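Local atomic coordinates of possible TctC subunit of the Tripartite Tricarboxylate Transport(TTT) Family (Rhodopseudomonas palustris, PDB entry 6HKE), a protein that binds malate and probably delivers it for uptake as the periplasmic component of a tripartite tricarboxylate transporter. Residues 78-83 against 148-153. The protein carries 2 engineered substitutions. Numbering follows the deposited sequence.
Sequences VGHLGT and GSVSYA. With LMR ((2S)-2-hydroxybutanedioic acid), chain E; MLT (D-malate), chain D.
His80, at the end of strand 75-80, meets Val150, the first residue of helix 150-162, in the malate pocket of this periplasmic binding protein. Methyl CG2 of Val150 sits over one face of the His80 imidazole. It lies 3.5 Å from the ring centroid and only 4° off the ring normal, a CH-pi contact. CG1 of Val150 is anti to the backbone N (chi1 171°), which puts CG2 beside that N and over the ring. At the ring edge, CE1 of His80 is 3.5 Å from Gly148 O.

Both residues hold the same carboxylate of the ligand, modelled as either enantiomer of malate. For (S)-malate, His80 NE2 donates to O1A at 2.8 Å, and Val150 N donates to the same oxygen at 3.0 Å. Ser151 N takes the other oxygen, O1B, at 2.7 Å. The carboxylate therefore lies at the N-terminus of helix 150-162, whose dipole would favour a negative charge. Thr30 and Thr174 add bonds to either enantiomer, and Gln192 to (S)-malate.

His80 and Thr83 form a capping box, with His80 N bonded to Thr83 OG1. His80 ND1 also accepts from Gly82 N, which lies well out of the ring plane. Ser149, the N-cap of the other helix, accepts from Tyr152 N, and its OG is also hydrogen-bonded to Gly146 O. Leu81 CD2 packs against Val150 CG2 and Ala153 CB. Beside the ring edge, Gly82 CA approaches Gly148 O to 3.1 Å in a CA-H...O contact.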
ATOM      1  N   VAL A  78      -9.908  -4.363   1.510  1.00 23.93           N
ATOM      2  CA  VAL A  78      -8.568  -3.888   1.932  1.00 22.34           C
ATOM      3  C   VAL A  78      -8.303  -2.575   1.208  1.00 21.34           C
ATOM      4  O   VAL A  78      -8.325  -2.557  -0.039  1.00 21.25           O
ATOM      5  CB  VAL A  78      -7.473  -4.914   1.645  1.00 22.98           C
ATOM      6  CG1 VAL A  78      -6.129  -4.401   2.125  1.00 25.47           C
ATOM      7  CG2 VAL A  78      -7.796  -6.251   2.287  1.00 24.18           C
ATOM      8  N   GLY A  79      -8.097  -1.514   1.977  1.00 20.06           N
ATOM      9  CA  GLY A  79      -7.675  -0.212   1.460  1.00 20.34           C
ATOM     10  C   GLY A  79      -6.316   0.157   2.014  1.00 21.60           C
ATOM     11  O   GLY A  79      -5.850  -0.479   2.974  1.00 24.54           O
ATOM     12  N   HIS A  80      -5.689   1.168   1.447  1.00 20.31           N
ATOM     13  CA  HIS A  80      -4.367   1.622   1.925  1.00 21.16           C
ATOM     14  C   HIS A  80      -4.233   3.121   1.665  1.00 21.27           C
ATOM     15  O   HIS A  80      -5.228   3.742   1.220  1.00 20.77           O
ATOM     16  CB  HIS A  80      -3.278   0.735   1.324  1.00 19.89           C
ATOM     17  CG  HIS A  80      -3.165   0.766  -0.159  1.00 18.58           C
ATOM     18  ND1 HIS A  80      -3.584   1.833  -0.909  1.00 18.29           N
ATOM     19  CD2 HIS A  80      -2.577  -0.104  -1.006  1.00 18.83           C
ATOM     20  CE1 HIS A  80      -3.292   1.614  -2.181  1.00 20.72           C
ATOM     21  NE2 HIS A  80      -2.669   0.412  -2.269  1.00 20.28           N
ATOM     22  N   LEU A  81      -3.044   3.643   1.933  1.00 22.50           N
ATOM     23  CA  LEU A  81      -2.710   5.079   1.815  1.00 24.94           C
ATOM     24  C   LEU A  81      -3.176   5.627   0.461  1.00 24.03           C
ATOM     25  O   LEU A  81      -3.510   6.814   0.428  1.00 25.28           O
ATOM     26  CB  LEU A  81      -1.200   5.243   2.022  1.00 26.41           C
ATOM     27  CG  LEU A  81      -0.605   6.586   1.598  1.00 26.13           C
ATOM     28  CD1 LEU A  81       0.609   6.920   2.450  1.00 27.92           C
ATOM     29  CD2 LEU A  81      -0.210   6.549   0.128  1.00 26.39           C
ATOM     30  N   GLY A  82      -3.178   4.814  -0.606  1.00 23.61           N
ATOM     31  CA  GLY A  82      -3.651   5.226  -1.943  1.00 22.32           C
ATOM     32  C   GLY A  82      -5.172   5.227  -2.048  1.00 22.43           C
ATOM     33  O   GLY A  82      -5.770   6.290  -2.240  1.00 22.31           O
ATOM     34  N   THR A  83      -5.811   4.069  -1.926  1.00 23.27           N
ATOM     35  CA  THR A  83      -7.235   3.899  -2.301  1.00 22.59           C
ATOM     36  C   THR A  83      -8.104   4.708  -1.346  1.00 23.18           C
ATOM     37  O   THR A  83      -9.184   5.143  -1.778  1.00 22.83           O
ATOM     38  CB  THR A  83      -7.622   2.425  -2.277  1.00 23.69           C
ATOM     39  OG1 THR A  83      -7.407   1.968  -0.941  1.00 23.47           O
ATOM     40  CG2 THR A  83      -6.813   1.622  -3.264  1.00 23.75           C
ATOM     41  N   GLY A 148      -4.967   5.430  -7.799  1.00 25.02           N
ATOM     42  CA  GLY A 148      -5.398   5.067  -6.435  1.00 23.68           C
ATOM     43  C   GLY A 148      -4.342   4.251  -5.701  1.00 23.27           C
ATOM     44  O   GLY A 148      -4.610   3.808  -4.573  1.00 22.30           O
ATOM     45  N   SER A 149      -3.173   4.079  -6.307  1.00 23.10           N
ATOM     46  CA  SER A 149      -2.064   3.230  -5.791  1.00 23.97           C
ATOM     47  C   SER A 149      -1.091   4.058  -4.939  1.00 23.64           C
ATOM     48  O   SER A 149      -0.975   5.284  -5.134  1.00 25.26           O
ATOM     49  CB  SER A 149      -1.373   2.471  -6.920  1.00 21.74           C
ATOM     50  OG  SER A 149      -0.457   3.275  -7.659  1.00 22.13           O
ATOM     51  N   VAL A 150      -0.449   3.378  -3.992  1.00 23.34           N
ATOM     52  CA  VAL A 150       0.699   3.869  -3.189  1.00 23.09           C
ATOM     53  C   VAL A 150       1.847   4.178  -4.150  1.00 23.80           C
ATOM     54  O   VAL A 150       2.507   5.211  -3.953  1.00 24.04           O
ATOM     55  CB  VAL A 150       1.137   2.819  -2.152  1.00 22.86           C
ATOM     56  CG1 VAL A 150       2.440   3.227  -1.497  1.00 23.59           C
ATOM     57  CG2 VAL A 150       0.067   2.567  -1.104  1.00 22.90           C
ATOM     58  N   SER A 151       2.103   3.269  -5.093  1.00 21.83           N
ATOM     59  CA  SER A 151       3.218   3.369  -6.061  1.00 24.33           C
ATOM     60  C   SER A 151       3.073   4.692  -6.813  1.00 24.09           C
ATOM     61  O   SER A 151       4.090   5.383  -6.944  1.00 26.77           O
ATOM     62  CB  SER A 151       3.294   2.182  -7.010  1.00 24.26           C
ATOM     63  OG  SER A 151       2.032   1.895  -7.613  1.00 24.14           O
ATOM     64  N   TYR A 152       1.858   5.048  -7.233  1.00 23.71           N
ATOM     65  CA  TYR A 152       1.583   6.302  -7.992  1.00 25.27           C
ATOM     66  C   TYR A 152       1.769   7.494  -7.053  1.00 22.96           C
ATOM     67  O   TYR A 152       2.537   8.394  -7.368  1.00 21.95           O
ATOM     68  CB  TYR A 152       0.184   6.330  -8.625  1.00 25.23           C
ATOM     69  CG  TYR A 152      -0.128   7.623  -9.331  1.00 26.36           C
ATOM     70  CD1 TYR A 152       0.451   7.916 -10.559  1.00 29.84           C
ATOM     71  CD2 TYR A 152      -0.949   8.582  -8.756  1.00 27.20           C
ATOM     72  CE1 TYR A 152       0.198   9.112 -11.210  1.00 29.20           C
ATOM     73  CE2 TYR A 152      -1.221   9.779  -9.395  1.00 28.16           C
ATOM     74  CZ  TYR A 152      -0.643  10.042 -10.627  1.00 32.06           C
ATOM     75  OH  TYR A 152      -0.879  11.214 -11.270  1.00 33.81           O
ATOM     76  N   ALA A 153       1.084   7.484  -5.915  1.00 24.10           N
ATOM     77  CA  ALA A 153       1.128   8.593  -4.935  1.00 23.94           C
ATOM     78  C   ALA A 153       2.589   8.872  -4.575  1.00 23.58           C
ATOM     79  O   ALA A 153       3.005  10.042  -4.679  1.00 22.68           O
ATOM     80  CB  ALA A 153       0.289   8.263  -3.726  1.00 24.67           C
TER
HETATM   81  C1  LMR E 402       0.117   0.030  -4.704  0.50 21.59           C
HETATM   82  O1A LMR E 402      -1.013   0.491  -4.471  0.50 22.44           O
HETATM   83  O1B LMR E 402       1.094   0.713  -5.111  0.50 21.49           O
HETATM   84  C2  LMR E 402       0.331  -1.471  -4.457  0.50 21.68           C
HETATM   85  O2  LMR E 402      -0.102  -1.926  -3.180  0.50 21.27           O
HETATM   86  C3  LMR E 402      -0.367  -2.347  -5.501  0.50 22.34           C
HETATM   87  C4  LMR E 402      -0.322  -3.774  -4.982  0.50 22.43           C
HETATM   88  O4A LMR E 402       0.352  -4.602  -5.623  0.50 23.07           O
HETATM   89  O4B LMR E 402      -0.925  -4.044  -3.914  0.50 20.64           O
HETATM   90  C1  MLT D 401      -0.189  -0.034  -4.619  0.50 25.58           C
HETATM   91  O1  MLT D 401      -0.877   0.824  -4.023  0.50 27.17           O
HETATM   92  O2  MLT D 401       0.812   0.309  -5.287  0.50 27.40           O
HETATM   93  C2  MLT D 401      -0.620  -1.481  -4.549  0.50 24.87           C
HETATM   94  O3  MLT D 401      -0.891  -2.012  -3.235  0.50 24.46           O
HETATM   95  C3  MLT D 401       0.441  -2.406  -5.066  0.50 25.36           C
HETATM   96  C4  MLT D 401      -0.200  -3.766  -4.959  0.50 25.30           C
HETATM   97  O4  MLT D 401      -0.690  -4.143  -3.859  0.50 23.34           O
HETATM   98  O5  MLT D 401      -0.237  -4.432  -6.013  0.50 25.36           O